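Local coordinates for protein GH127 beta-L-arabinofuranoside (Geobacillus stearothermophilus, PDB 4QK0) that probably hydrolyses terminal beta-L-arabinofuranosides from arabinose-containing glycans, as a glycoside hydrolase of family 127, at residues 571-576 with 621-626; 559-564 with 643-648; 532-537 with 581-586; 550-555 with 625-630. One frame throughout, in Å; residues are numbered along the deposited sequence.

Contact 1 (571-576 with 621-626)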
loop_
_atom_site.group_PDB
_atom_site.type_symbol
_atom_site.label_atom_id
_atom_site.label_comp_id
_atom_site.label_asym_id
_atom_site.label_seq_id
_atom_site.Cartn_x
_atom_site.Cartn_y
_atom_site.Cartn_z
ATOM N N ALA A 571 -11.353 11.269 7.265
ATOM C CA ALA A 571 -11.727 9.916 7.784
ATOM C C ALA A 571 -12.590 10.023 9.030
ATOM O O ALA A 571 -13.481 9.204 9.247
ATOM C CB ALA A 571 -10.487 9.097 8.089
ATOM N N ASN A 572 -12.397 11.087 9.814
ATOM C CA ASN A 572 -13.201 11.359 11.026
ATOM C C ASN A 572 -14.459 12.210 10.731
ATOM O O ASN A 572 -14.755 13.222 11.413
ATOM C CB ASN A 572 -12.314 12.076 12.051
ATOM C CG ASN A 572 -13.015 12.313 13.358
ATOM O OD1 ASN A 572 -13.714 11.430 13.898
ATOM N ND2 ASN A 572 -12.827 13.500 13.897
ATOM N N LEU A 573 -15.139 11.852 9.650
ATOM C CA LEU A 573 -16.418 12.456 9.248
ATOM C C LEU A 573 -17.323 11.308 8.963
ATOM O O LEU A 573 -16.957 10.396 8.224
ATOM C CB LEU A 573 -16.316 13.254 7.960
ATOM C CG LEU A 573 -16.284 14.779 7.996
ATOM C CD1 LEU A 573 -16.246 15.298 6.569
ATOM C CD2 LEU A 573 -17.478 15.374 8.679
ATOM N N PHE A 574 -18.490 11.347 9.571
ATOM C CA PHE A 574 -19.445 10.278 9.528
ATOM C C PHE A 574 -20.754 10.873 9.037
ATOM O O PHE A 574 -21.239 11.885 9.559
ATOM C CB PHE A 574 -19.577 9.596 10.907
ATOM C CG PHE A 574 -18.289 8.981 11.388
ATOM C CD1 PHE A 574 -17.306 9.757 11.994
ATOM C CD2 PHE A 574 -18.039 7.640 11.188
ATOM C CE1 PHE A 574 -16.109 9.201 12.405
ATOM C CE2 PHE A 574 -16.859 7.076 11.583
ATOM C CZ PHE A 574 -15.879 7.863 12.202
ATOM N N LEU A 575 -21.315 10.248 8.010
ATOM C CA LEU A 575 -22.535 10.730 7.425
ATOM C C LEU A 575 -23.621 9.861 7.936
ATOM O O LEU A 575 -23.681 8.698 7.582
ATOM C CB LEU A 575 -22.422 10.682 5.889
ATOM C CG LEU A 575 -23.636 11.229 5.146
ATOM C CD1 LEU A 575 -23.856 12.712 5.447
ATOM C CD2 LEU A 575 -23.501 11.086 3.632
ATOM N N PRO A 576 -24.506 10.386 8.774
ATOM C CA PRO A 576 -25.656 9.556 9.171
ATOM C C PRO A 576 -26.604 9.280 8.019
ATOM O O PRO A 576 -26.740 10.106 7.110
ATOM C CB PRO A 576 -26.398 10.410 10.193
ATOM C CG PRO A 576 -25.544 11.575 10.449
ATOM C CD PRO A 576 -24.607 11.746 9.303
ATOM N N TYR A 621 -19.765 15.141 17.733
ATOM C CA TYR A 621 -20.522 16.401 17.534
ATOM C C TYR A 621 -20.887 16.634 16.050
ATOM O O TYR A 621 -20.249 16.085 15.161
ATOM C CB TYR A 621 -19.755 17.613 18.079
ATOM C CG TYR A 621 -18.444 17.902 17.357
ATOM C CD1 TYR A 621 -17.333 17.132 17.605
ATOM C CD2 TYR A 621 -18.331 18.923 16.425
ATOM C CE1 TYR A 621 -16.155 17.339 16.944
ATOM C CE2 TYR A 621 -17.123 19.163 15.771
ATOM C CZ TYR A 621 -16.040 18.355 16.048
ATOM O OH TYR A 621 -14.824 18.511 15.448
ATOM N N LYS A 622 -21.906 17.462 15.806
ATOM C CA LYS A 622 -22.437 17.742 14.477
ATOM C C LYS A 622 -21.707 18.840 13.751
ATOM O O LYS A 622 -21.320 19.832 14.352
ATOM C CB LYS A 622 -23.912 18.109 14.564
ATOM C CG LYS A 622 -24.728 16.865 14.804
ATOM C CD LYS A 622 -26.087 17.120 15.381
ATOM C CE LYS A 622 -27.024 15.946 15.094
ATOM N NZ LYS A 622 -28.409 16.330 15.475
ATOM N N VAL A 623 -21.480 18.648 12.462
ATOM C CA VAL A 623 -20.830 19.676 11.666
ATOM C C VAL A 623 -21.579 19.792 10.337
ATOM O O VAL A 623 -22.040 18.806 9.819
ATOM C CB VAL A 623 -19.320 19.392 11.416
ATOM C CG1 VAL A 623 -18.542 19.368 12.698
ATOM C CG2 VAL A 623 -19.094 18.087 10.693
ATOM N N PRO A 624 -21.678 21.003 9.781
ATOM C CA PRO A 624 -22.086 21.123 8.385
ATOM C C PRO A 624 -20.992 20.538 7.475
ATOM O O PRO A 624 -19.817 20.568 7.868
ATOM C CB PRO A 624 -22.136 22.649 8.171
ATOM C CG PRO A 624 -21.048 23.171 9.086
ATOM C CD PRO A 624 -21.049 22.247 10.294
ATOM N N PHE A 625 -21.357 19.958 6.317
ATOM C CA PHE A 625 -20.346 19.625 5.279
ATOM C C PHE A 625 -20.752 20.116 3.937
ATOM O O PHE A 625 -21.928 20.257 3.651
ATOM C CB PHE A 625 -20.057 18.125 5.143
ATOM C CG PHE A 625 -21.122 17.366 4.438
ATOM C CD1 PHE A 625 -21.105 17.142 3.051
ATOM C CD2 PHE A 625 -22.149 16.836 5.175
ATOM C CE1 PHE A 625 -22.122 16.401 2.435
ATOM C CE2 PHE A 625 -23.155 16.115 4.561
ATOM C CZ PHE A 625 -23.130 15.886 3.203
ATOM N N ARG A 626 -19.765 20.200 3.082
ATOM C CA ARG A 626 -19.979 20.515 1.714
ATOM C C ARG A 626 -19.180 19.635 0.787
ATOM O O ARG A 626 -17.947 19.443 0.956
ATOM C CB ARG A 626 -19.602 21.987 1.463
ATOM C CG ARG A 626 -20.034 22.401 0.075
ATOM C CD ARG A 626 -20.190 23.900 -0.039
ATOM N NE ARG A 626 -18.883 24.468 -0.273
ATOM C CZ ARG A 626 -18.667 25.666 -0.789
ATOM N NH1 ARG A 626 -19.697 26.414 -1.163
ATOM N NH2 ARG A 626 -17.423 26.101 -0.931
#

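Contact 2 (559-564 with 643-648)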
loop_
_atom_site.group_PDB
_atom_site.type_symbol
_atom_site.label_atom_id
_atom_site.label_comp_id
_atom_site.label_asym_id
_atom_site.label_seq_id
_atom_site.Cartn_x
_atom_site.Cartn_y
_atom_site.Cartn_z
ATOM N N TYR A 559 -19.405 12.952 -6.359
ATOM C CA TYR A 559 -18.970 14.035 -5.488
ATOM C C TYR A 559 -17.820 13.596 -4.548
ATOM O O TYR A 559 -17.573 12.427 -4.380
ATOM C CB TYR A 559 -20.206 14.525 -4.702
ATOM C CG TYR A 559 -20.956 15.511 -5.537
ATOM C CD1 TYR A 559 -21.688 15.114 -6.640
ATOM C CD2 TYR A 559 -20.841 16.867 -5.271
ATOM C CE1 TYR A 559 -22.301 16.049 -7.487
ATOM C CE2 TYR A 559 -21.496 17.794 -6.038
ATOM C CZ TYR A 559 -22.200 17.390 -7.176
ATOM O OH TYR A 559 -22.783 18.346 -7.969
ATOM N N CYS A 560 -17.137 14.574 -3.962
ATOM C CA CYS A 560 -16.064 14.335 -2.985
ATOM C C CYS A 560 -16.070 15.425 -1.945
ATOM O O CYS A 560 -16.734 16.487 -2.139
ATOM C CB CYS A 560 -14.740 14.276 -3.644
ATOM S SG CYS A 560 -14.075 15.831 -4.216
ATOM N N LEU A 561 -15.422 15.148 -0.805
ATOM C CA LEU A 561 -15.231 16.180 0.237
ATOM C C LEU A 561 -13.793 16.581 0.247
ATOM O O LEU A 561 -12.900 15.725 0.125
ATOM C CB LEU A 561 -15.585 15.691 1.610
ATOM C CG LEU A 561 -16.896 14.997 1.859
ATOM C CD1 LEU A 561 -17.148 14.800 3.358
ATOM C CD2 LEU A 561 -18.005 15.795 1.299
ATOM N N GLU A 562 -13.551 17.893 0.284
ATOM C CA GLU A 562 -12.193 18.454 0.382
ATOM C C GLU A 562 -11.944 19.206 1.725
ATOM O O GLU A 562 -12.859 19.792 2.326
ATOM C CB GLU A 562 -11.932 19.425 -0.759
ATOM C CG GLU A 562 -11.772 18.796 -2.155
ATOM C CD GLU A 562 -11.049 19.744 -3.115
ATOM O OE1 GLU A 562 -11.697 20.679 -3.549
ATOM O OE2 GLU A 562 -9.838 19.592 -3.372
ATOM N N GLU A 563 -10.704 19.168 2.159
ATOM C CA GLU A 563 -10.284 19.820 3.394
ATOM C C GLU A 563 -10.617 21.311 3.358
ATOM O O GLU A 563 -11.090 21.880 4.336
ATOM C CB GLU A 563 -8.791 19.631 3.562
ATOM C CG GLU A 563 -8.191 20.284 4.792
ATOM C CD GLU A 563 -6.721 19.894 5.045
ATOM O OE1 GLU A 563 -6.146 18.935 4.466
ATOM O OE2 GLU A 563 -6.099 20.605 5.840
ATOM N N VAL A 564 -10.381 21.942 2.207
ATOM C CA VAL A 564 -10.604 23.382 2.086
ATOM C C VAL A 564 -12.017 23.758 2.530
ATOM O O VAL A 564 -12.204 24.808 3.103
ATOM C CB VAL A 564 -10.296 23.893 0.662
ATOM C CG1 VAL A 564 -11.280 23.288 -0.349
ATOM C CG2 VAL A 564 -10.354 25.415 0.584
ATOM N N VAL A 643 -13.794 10.455 -1.433
ATOM C CA VAL A 643 -15.043 10.147 -2.118
ATOM C C VAL A 643 -15.888 9.260 -1.228
ATOM O O VAL A 643 -17.057 9.554 -0.976
ATOM C CB VAL A 643 -14.802 9.405 -3.458
ATOM C CG1 VAL A 643 -16.098 8.842 -4.061
ATOM C CG2 VAL A 643 -14.156 10.339 -4.450
ATOM N N TRP A 644 -15.296 8.167 -0.749
ATOM C CA TRP A 644 -16.043 7.261 0.046
ATOM C C TRP A 644 -15.978 7.729 1.495
ATOM O O TRP A 644 -14.935 7.650 2.142
ATOM C CB TRP A 644 -15.510 5.844 -0.132
ATOM C CG TRP A 644 -15.845 5.321 -1.451
ATOM C CD1 TRP A 644 -15.060 5.322 -2.570
ATOM C CD2 TRP A 644 -17.063 4.685 -1.813
ATOM N NE1 TRP A 644 -15.731 4.774 -3.603
ATOM C CE2 TRP A 644 -16.960 4.344 -3.157
ATOM C CE3 TRP A 644 -18.230 4.363 -1.119
ATOM C CZ2 TRP A 644 -17.984 3.702 -3.846
ATOM C CZ3 TRP A 644 -19.227 3.706 -1.784
ATOM C CH2 TRP A 644 -19.109 3.405 -3.161
ATOM N N VAL A 645 -17.098 8.151 2.027
ATOM C CA VAL A 645 -17.141 8.638 3.399
ATOM C C VAL A 645 -17.760 7.616 4.349
ATOM O O VAL A 645 -18.680 6.886 3.973
ATOM C CB VAL A 645 -17.678 10.113 3.503
ATOM C CG1 VAL A 645 -18.088 10.717 2.192
ATOM C CG2 VAL A 645 -18.733 10.330 4.549
ATOM N N ASN A 646 -17.211 7.535 5.544
ATOM C CA ASN A 646 -17.755 6.714 6.586
ATOM C C ASN A 646 -19.181 7.023 6.922
ATOM O O ASN A 646 -19.564 8.139 7.015
ATOM C CB ASN A 646 -16.926 6.779 7.855
ATOM C CG ASN A 646 -15.614 6.126 7.716
ATOM O OD1 ASN A 646 -14.630 6.753 7.847
ATOM N ND2 ASN A 646 -15.604 4.879 7.454
ATOM N N GLU A 647 -19.943 5.981 7.106
ATOM C CA GLU A 647 -21.345 6.082 7.337
ATOM C C GLU A 647 -21.704 5.950 8.805
ATOM O O GLU A 647 -21.113 5.212 9.527
ATOM C CB GLU A 647 -22.052 5.046 6.463
ATOM C CG GLU A 647 -23.554 5.028 6.474
ATOM C CD GLU A 647 -24.191 4.542 5.170
ATOM O OE1 GLU A 647 -24.042 3.376 4.805
ATOM O OE2 GLU A 647 -24.874 5.333 4.522
ATOM N N LYS A 648 -22.657 6.760 9.214
ATOM C CA LYS A 648 -23.408 6.703 10.469
ATOM C C LYS A 648 -22.660 6.619 11.765
ATOM O O LYS A 648 -22.837 7.481 12.612
ATOM C CB LYS A 648 -24.522 5.673 10.400
ATOM C CG LYS A 648 -24.177 4.329 10.990
ATOM C CD LYS A 648 -25.300 3.808 11.865
ATOM C CE LYS A 648 -24.797 3.379 13.234
ATOM N NZ LYS A 648 -25.445 4.175 14.296
HETATM O O HOH W 1 -18.892 11.154 -2.361
#

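Contact 3 (532-537 with 581-586)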
loop_
_atom_site.group_PDB
_atom_site.type_symbol
_atom_site.label_atom_id
_atom_site.label_comp_id
_atom_site.label_asym_id
_atom_site.label_seq_id
_atom_site.Cartn_x
_atom_site.Cartn_y
_atom_site.Cartn_z
HETATM N N MSE A 532 -32.825 14.326 -10.810
HETATM C CA MSE A 532 -31.452 14.280 -10.242
HETATM C C MSE A 532 -31.476 14.503 -8.719
HETATM O O MSE A 532 -30.977 15.513 -8.235
HETATM C CB MSE A 532 -30.552 15.370 -10.880
HETATM C CG MSE A 532 -30.165 15.035 -12.283
HETATM SE SE MSE A 532 -28.743 16.219 -12.818
HETATM C CE MSE A 532 -28.434 15.486 -14.589
ATOM N N PRO A 533 -32.050 13.567 -7.955
ATOM C CA PRO A 533 -31.889 13.639 -6.519
ATOM C C PRO A 533 -30.467 13.343 -6.075
ATOM O O PRO A 533 -29.680 12.750 -6.841
ATOM C CB PRO A 533 -32.769 12.488 -6.016
ATOM C CG PRO A 533 -32.746 11.485 -7.111
ATOM C CD PRO A 533 -32.725 12.328 -8.376
ATOM N N VAL A 534 -30.103 13.752 -4.862
ATOM C CA VAL A 534 -28.777 13.370 -4.317
ATOM C C VAL A 534 -28.875 11.914 -3.927
ATOM O O VAL A 534 -29.718 11.582 -3.175
ATOM C CB VAL A 534 -28.374 14.187 -3.077
ATOM C CG1 VAL A 534 -27.062 13.652 -2.460
ATOM C CG2 VAL A 534 -28.173 15.639 -3.462
ATOM N N GLU A 535 -28.002 11.075 -4.433
ATOM C CA GLU A 535 -28.026 9.704 -4.085
ATOM C C GLU A 535 -26.814 9.312 -3.202
ATOM O O GLU A 535 -25.710 9.785 -3.398
ATOM C CB GLU A 535 -27.935 8.845 -5.343
ATOM C CG GLU A 535 -29.045 9.028 -6.362
ATOM C CD GLU A 535 -30.342 8.263 -6.049
ATOM O OE1 GLU A 535 -30.567 7.825 -4.878
ATOM O OE2 GLU A 535 -31.175 8.161 -6.996
ATOM N N ARG A 536 -27.061 8.394 -2.276
ATOM C CA ARG A 536 -26.038 7.754 -1.464
ATOM C C ARG A 536 -25.680 6.444 -2.151
ATOM O O ARG A 536 -26.499 5.535 -2.192
ATOM C CB ARG A 536 -26.597 7.444 -0.068
ATOM C CG ARG A 536 -26.642 8.626 0.909
ATOM C CD ARG A 536 -27.208 8.131 2.260
ATOM N NE ARG A 536 -27.105 9.067 3.366
ATOM C CZ ARG A 536 -27.868 10.157 3.509
ATOM N NH1 ARG A 536 -28.822 10.470 2.613
ATOM N NH2 ARG A 536 -27.679 10.958 4.548
ATOM N N ILE A 537 -24.488 6.337 -2.702
ATOM C CA ILE A 537 -24.122 5.138 -3.418
ATOM C C ILE A 537 -23.371 4.165 -2.492
ATOM O O ILE A 537 -22.430 4.572 -1.786
ATOM C CB ILE A 537 -23.236 5.503 -4.613
ATOM C CG1 ILE A 537 -23.939 6.555 -5.524
ATOM C CG2 ILE A 537 -22.893 4.266 -5.414
ATOM C CD1 ILE A 537 -25.291 6.121 -6.071
ATOM N N LEU A 581 -29.829 15.827 2.795
ATOM C CA LEU A 581 -28.882 16.407 1.875
ATOM C C LEU A 581 -29.612 17.310 0.890
ATOM O O LEU A 581 -30.754 17.052 0.546
ATOM C CB LEU A 581 -28.126 15.317 1.129
ATOM C CG LEU A 581 -27.078 14.387 1.698
ATOM C CD1 LEU A 581 -27.074 14.414 3.198
ATOM C CD2 LEU A 581 -27.199 12.963 1.163
ATOM N N GLU A 582 -28.944 18.373 0.457
ATOM C CA GLU A 582 -29.514 19.372 -0.439
ATOM C C GLU A 582 -28.457 19.720 -1.473
ATOM O O GLU A 582 -27.283 19.616 -1.202
ATOM C CB GLU A 582 -29.894 20.662 0.301
ATOM C CG GLU A 582 -30.847 20.520 1.492
ATOM C CD GLU A 582 -32.327 20.509 1.107
ATOM O OE1 GLU A 582 -33.198 20.624 2.005
ATOM O OE2 GLU A 582 -32.636 20.386 -0.090
ATOM N N ALA A 583 -28.892 20.137 -2.656
ATOM C CA ALA A 583 -27.997 20.545 -3.720
ATOM C C ALA A 583 -28.387 21.893 -4.199
ATOM O O ALA A 583 -29.549 22.192 -4.261
ATOM C CB ALA A 583 -28.062 19.562 -4.875
ATOM N N HIS A 584 -27.421 22.707 -4.568
ATOM C CA HIS A 584 -27.761 23.971 -5.230
ATOM C C HIS A 584 -26.583 24.433 -6.042
ATOM O O HIS A 584 -25.430 24.018 -5.814
ATOM C CB HIS A 584 -28.152 25.066 -4.209
ATOM C CG HIS A 584 -27.016 25.507 -3.343
ATOM N ND1 HIS A 584 -26.666 24.841 -2.191
ATOM C CD2 HIS A 584 -26.112 26.503 -3.485
ATOM C CE1 HIS A 584 -25.596 25.404 -1.654
ATOM N NE2 HIS A 584 -25.241 26.418 -2.419
ATOM N N PHE A 585 -26.865 25.336 -6.972
ATOM C CA PHE A 585 -25.865 25.807 -7.918
ATOM C C PHE A 585 -25.064 26.941 -7.315
ATOM O O PHE A 585 -25.630 27.830 -6.715
ATOM C CB PHE A 585 -26.561 26.212 -9.237
ATOM C CG PHE A 585 -25.614 26.488 -10.354
ATOM C CD1 PHE A 585 -24.850 25.476 -10.870
ATOM C CD2 PHE A 585 -25.471 27.766 -10.877
ATOM C CE1 PHE A 585 -23.932 25.717 -11.879
ATOM C CE2 PHE A 585 -24.555 28.016 -11.892
ATOM C CZ PHE A 585 -23.795 26.982 -12.398
ATOM N N GLU A 586 -23.740 26.906 -7.486
ATOM C CA GLU A 586 -22.844 27.984 -7.090
ATOM C C GLU A 586 -22.151 28.546 -8.328
ATOM O O GLU A 586 -21.143 27.995 -8.785
ATOM C CB GLU A 586 -21.772 27.491 -6.135
ATOM C CG GLU A 586 -22.274 27.110 -4.752
ATOM C CD GLU A 586 -22.512 28.313 -3.842
ATOM O OE1 GLU A 586 -22.233 29.488 -4.251
ATOM O OE2 GLU A 586 -23.044 28.073 -2.741
HETATM O O HOH W 2 -30.871 13.227 2.702
#

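Contact 4 (550-555 with 625-630)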
loop_
_atom_site.group_PDB
_atom_site.type_symbol
_atom_site.label_atom_id
_atom_site.label_comp_id
_atom_site.label_asym_id
_atom_site.label_seq_id
_atom_site.Cartn_x
_atom_site.Cartn_y
_atom_site.Cartn_z
ATOM N N VAL A 550 -19.933 5.284 2.125
ATOM C CA VAL A 550 -20.955 5.726 1.195
ATOM C C VAL A 550 -20.370 6.855 0.362
ATOM O O VAL A 550 -19.472 7.567 0.823
ATOM C CB VAL A 550 -22.195 6.174 1.967
ATOM C CG1 VAL A 550 -21.931 7.446 2.722
ATOM C CG2 VAL A 550 -23.380 6.385 1.060
ATOM N N ALA A 551 -20.807 6.950 -0.897
ATOM C CA ALA A 551 -20.356 7.996 -1.813
ATOM C C ALA A 551 -21.556 8.774 -2.192
ATOM O O ALA A 551 -22.663 8.240 -2.333
ATOM C CB ALA A 551 -19.682 7.420 -3.045
ATOM N N LEU A 552 -21.358 10.056 -2.409
ATOM C CA LEU A 552 -22.462 10.868 -2.925
ATOM C C LEU A 552 -22.381 11.058 -4.442
ATOM O O LEU A 552 -21.311 11.238 -5.014
ATOM C CB LEU A 552 -22.440 12.229 -2.267
ATOM C CG LEU A 552 -22.586 12.138 -0.760
ATOM C CD1 LEU A 552 -22.496 13.508 -0.168
ATOM C CD2 LEU A 552 -23.892 11.493 -0.330
ATOM N N GLN A 553 -23.538 10.961 -5.089
ATOM C CA GLN A 553 -23.640 11.139 -6.520
ATOM C C GLN A 553 -24.942 11.876 -6.863
ATOM O O GLN A 553 -26.001 11.616 -6.301
ATOM C CB GLN A 553 -23.595 9.798 -7.245
ATOM C CG GLN A 553 -23.553 9.948 -8.758
ATOM C CD GLN A 553 -23.335 8.668 -9.546
ATOM O OE1 GLN A 553 -22.681 7.744 -9.080
ATOM N NE2 GLN A 553 -23.790 8.669 -10.800
ATOM N N ARG A 554 -24.857 12.736 -7.863
ATOM C CA ARG A 554 -26.064 13.419 -8.402
ATOM C C ARG A 554 -26.024 13.464 -9.926
ATOM O O ARG A 554 -25.064 13.981 -10.505
ATOM C CB ARG A 554 -26.088 14.831 -7.851
ATOM C CG ARG A 554 -27.230 15.679 -8.350
ATOM C CD ARG A 554 -27.280 17.046 -7.666
ATOM N NE ARG A 554 -28.487 17.730 -8.145
ATOM C CZ ARG A 554 -28.575 18.417 -9.282
ATOM N NH1 ARG A 554 -27.548 18.585 -10.078
ATOM N NH2 ARG A 554 -29.716 18.936 -9.628
ATOM N N GLY A 555 -27.047 12.931 -10.591
ATOM C CA GLY A 555 -26.950 12.792 -12.052
ATOM C C GLY A 555 -25.768 11.884 -12.306
ATOM O O GLY A 555 -25.535 10.939 -11.542
ATOM N N PHE A 625 -21.357 19.958 6.317
ATOM C CA PHE A 625 -20.346 19.625 5.279
ATOM C C PHE A 625 -20.752 20.116 3.937
ATOM O O PHE A 625 -21.928 20.257 3.651
ATOM C CB PHE A 625 -20.057 18.125 5.143
ATOM C CG PHE A 625 -21.122 17.366 4.438
ATOM C CD1 PHE A 625 -21.105 17.142 3.051
ATOM C CD2 PHE A 625 -22.149 16.836 5.175
ATOM C CE1 PHE A 625 -22.122 16.401 2.435
ATOM C CE2 PHE A 625 -23.155 16.115 4.561
ATOM C CZ PHE A 625 -23.130 15.886 3.203
ATOM N N ARG A 626 -19.765 20.200 3.082
ATOM C CA ARG A 626 -19.979 20.515 1.714
ATOM C C ARG A 626 -19.180 19.635 0.787
ATOM O O ARG A 626 -17.947 19.443 0.956
ATOM C CB ARG A 626 -19.602 21.987 1.463
ATOM C CG ARG A 626 -20.034 22.401 0.075
ATOM C CD ARG A 626 -20.190 23.900 -0.039
ATOM N NE ARG A 626 -18.883 24.468 -0.273
ATOM C CZ ARG A 626 -18.667 25.666 -0.789
ATOM N NH1 ARG A 626 -19.697 26.414 -1.163
ATOM N NH2 ARG A 626 -17.423 26.101 -0.931
ATOM N N ALA A 627 -19.865 19.156 -0.261
ATOM C CA ALA A 627 -19.242 18.279 -1.220
ATOM C C ALA A 627 -19.275 18.963 -2.579
ATOM O O ALA A 627 -20.245 19.626 -2.911
ATOM C CB ALA A 627 -19.946 16.930 -1.243
ATOM N N ILE A 628 -18.231 18.728 -3.360
ATOM C CA ILE A 628 -18.118 19.230 -4.707
ATOM C C ILE A 628 -17.846 18.068 -5.701
ATOM O O ILE A 628 -17.554 16.950 -5.276
ATOM C CB ILE A 628 -16.959 20.247 -4.826
ATOM C CG1 ILE A 628 -15.633 19.632 -4.351
ATOM C CG2 ILE A 628 -17.266 21.495 -3.992
ATOM C CD1 ILE A 628 -14.508 19.810 -5.302
ATOM N N PRO A 629 -17.951 18.336 -7.026
ATOM C CA PRO A 629 -17.729 17.294 -7.988
ATOM C C PRO A 629 -16.319 16.788 -7.949
ATOM O O PRO A 629 -15.376 17.588 -7.876
ATOM C CB PRO A 629 -17.990 18.015 -9.342
ATOM C CG PRO A 629 -19.009 19.023 -9.027
ATOM C CD PRO A 629 -18.590 19.519 -7.661
ATOM N N TYR A 630 -16.169 15.478 -8.065
ATOM C CA TYR A 630 -14.868 14.847 -8.022
ATOM C C TYR A 630 -13.915 15.452 -9.003
ATOM O O TYR A 630 -12.775 15.760 -8.637
ATOM C CB TYR A 630 -14.972 13.329 -8.250
ATOM C CG TYR A 630 -13.626 12.669 -8.348
ATOM C CD1 TYR A 630 -12.919 12.313 -7.218
ATOM C CD2 TYR A 630 -13.077 12.354 -9.580
ATOM C CE1 TYR A 630 -11.664 11.713 -7.336
ATOM C CE2 TYR A 630 -11.855 11.719 -9.676
ATOM C CZ TYR A 630 -11.142 11.428 -8.552
ATOM O OH TYR A 630 -9.936 10.824 -8.695
#

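Contact 1 (571-576 with 621-626)
Leu573 meets Val623, and Leu575 meets Phe625, in two methyl-led contacts that join segment 571-576 to strand 620-629. In the first pair Leu573 CD2 lies 3.7 Å from Val623 CG2. The valine's CB points at the facing segment, and only the outer part of the Leu573 side chain closes the distance. In the second pair Leu575 CD1 stands 3.6 Å from Phe625 CE2 and 4.0 Å from Phe625 CZ, arriving obliquely at the far end of the ring. The two side chains run roughly perpendicular. With CG anti to the backbone N (chi1 -177°), the leucine carries its branched end along to the phenylalanine, whose own CG stands between the backbone N and the carbonyl carbon (chi1 76°). The backbones stay well apart, 8.8 Å between Leu573 CA and Val623 CA, and the interaction is wholly apolar. Leu561 touches both Leu573 and Phe625, while Leu552 touches both Leu575 and Phe625, which places the contact in a shared interior. Apolar side chains meeting across non-adjacent strands of a curled mixed sheet are consistent with the core of a beta-sandwich domain, here the GH127 C-terminal domain.

Contact 2 (559-564 with 643-648)
Val643 packs against Tyr559 and Cys560 where two antiparallel neighbours, strands 557-562 and 641-647, meet in the mixed beta-sheet of the C-terminal domain. From its CB the valine divides into two methyls. CG1, anti to the backbone N (chi1 169°), reaches to 3.9 Å from Tyr559 O. CG2, set anti to the carbonyl carbon, lies 4.0 Å from that same Tyr559 O and 4.1 Å from Cys560 CB. Both branches therefore rest against one peptide carbonyl, and the second also touches the cysteine at the root of its side chain. The chains are close at this point, with Cys560 CA and Val643 CA 4.4 Å apart. Farther along, Leu561 CD1 approaches Val645 CG1 at 4.3 Å, a looser apolar contact on which Leu573, Phe625 and Ala627 border from the leucine's side. The pairing of the strands themselves is attested by a backbone hydrogen bond between Leu561 and Val642. The phenol of Tyr559 leads away from this contact, and its OH is hydrogen-bonded to Val594 O. Beside the valine, a water bridges the two main chains: it donates one hydrogen bond to Tyr559 O at 2.7 Å and another to Val643 O at 2.8 Å.

Contact 3 (532-537 with 581-586)
A chi1 of -80° sets Arg536 CG anti to the carbonyl carbon, and an extended chain from CG to NE then carries the guanidinium to Leu581. Val534 CG1, anti to the backbone N (chi1 174°), is the branch that meets the same leucine. Leu581 CD2 sits over one face of the guanidinium, 3.3 Å from Arg536 NH1, and also lies 3.7 Å from Val534 CG1. Leu581 CD1 keeps 3.8 Å from Arg536 NH2, while Val534 CG2 meets Ala583 CB at 4.2 Å. At the guanidinium edge, in its plane, a water accepts a weak bond from Arg536 NH1. The same water O accepts a firmer bond from Leu581 N, 2.8 Å long. An alanine here is likely to leave the carbonyls of Pro576 and Ala579 without the NH2 donor they share, and to take away the flat group lying against Leu581 CD2. The guanidinium thus packs its face on a methyl while its N-H groups bond in other directions, to water and to those two carbonyls, joining strand 534-539 to strand 574-586 near the surface.

Contact 4 (550-555 with 625-630)
Leu552 meets Phe625 and Ala627 midway along strand 549-554, whose course begins with residues tied to other strands. Val550 and Ala551 form backbone hydrogen bonds with Val645 and Ile537 respectively, so the strand is held between two neighbours before the leucine is reached. At Leu552 the CB points at segment 625-630, and chi1 of -60° sets CG anti to the carbonyl carbon. CD1 is the branch that makes the contact: it lies 3.9 Å from Phe625 CE1 and 4.2 Å from Phe625 CZ, oblique to the ring, and 4.4 Å from Ala627 CB. The leucine and phenylalanine side chains advance from opposite directions, bridging backbones whose nearest CA atoms, in Leu552 and Ala627, are 8.3 Å apart. Next comes Gln553, whose amide serves its own strand end: NE2 donates to Gly555 O at 3.0 Å, nearly straight at 171° and in the carbonyl plane. Arg554 then sends NH1 to the carbonyl of Trp465. Across the interface itself the chemistry is purely apolar. Cohesion there probably rests on dispersion and on burial of the three touching residues away from solvent, whereas directional bonds fix the strand from its flanks.

In the fold
All four contacts lie in the GH127 C-terminal domain and draw on one curled mixed sheet. Contacts 3 and 4 have centres about 7 Å apart, contacts 2 and 4 about 8 Å, and contacts 1 and 3, the widest pair, about 16 Å. Contacts 1 and 4 share strand 620-629, with Phe625 in both; contacts 1 and 3 share strand 574-586. Along the chain the first segments come in the order 532-537, 550-555, 559-564, 571-576, and their partners follow as 581-586, 621-626, 625-630, 643-648. A probable backbone bond from Cys560 N to Ile628 O joins contacts 2 and 4. Strands distant in sequence are thus interleaved in one sheet, and contacts 1, 2 and 3 also touch the second subunit.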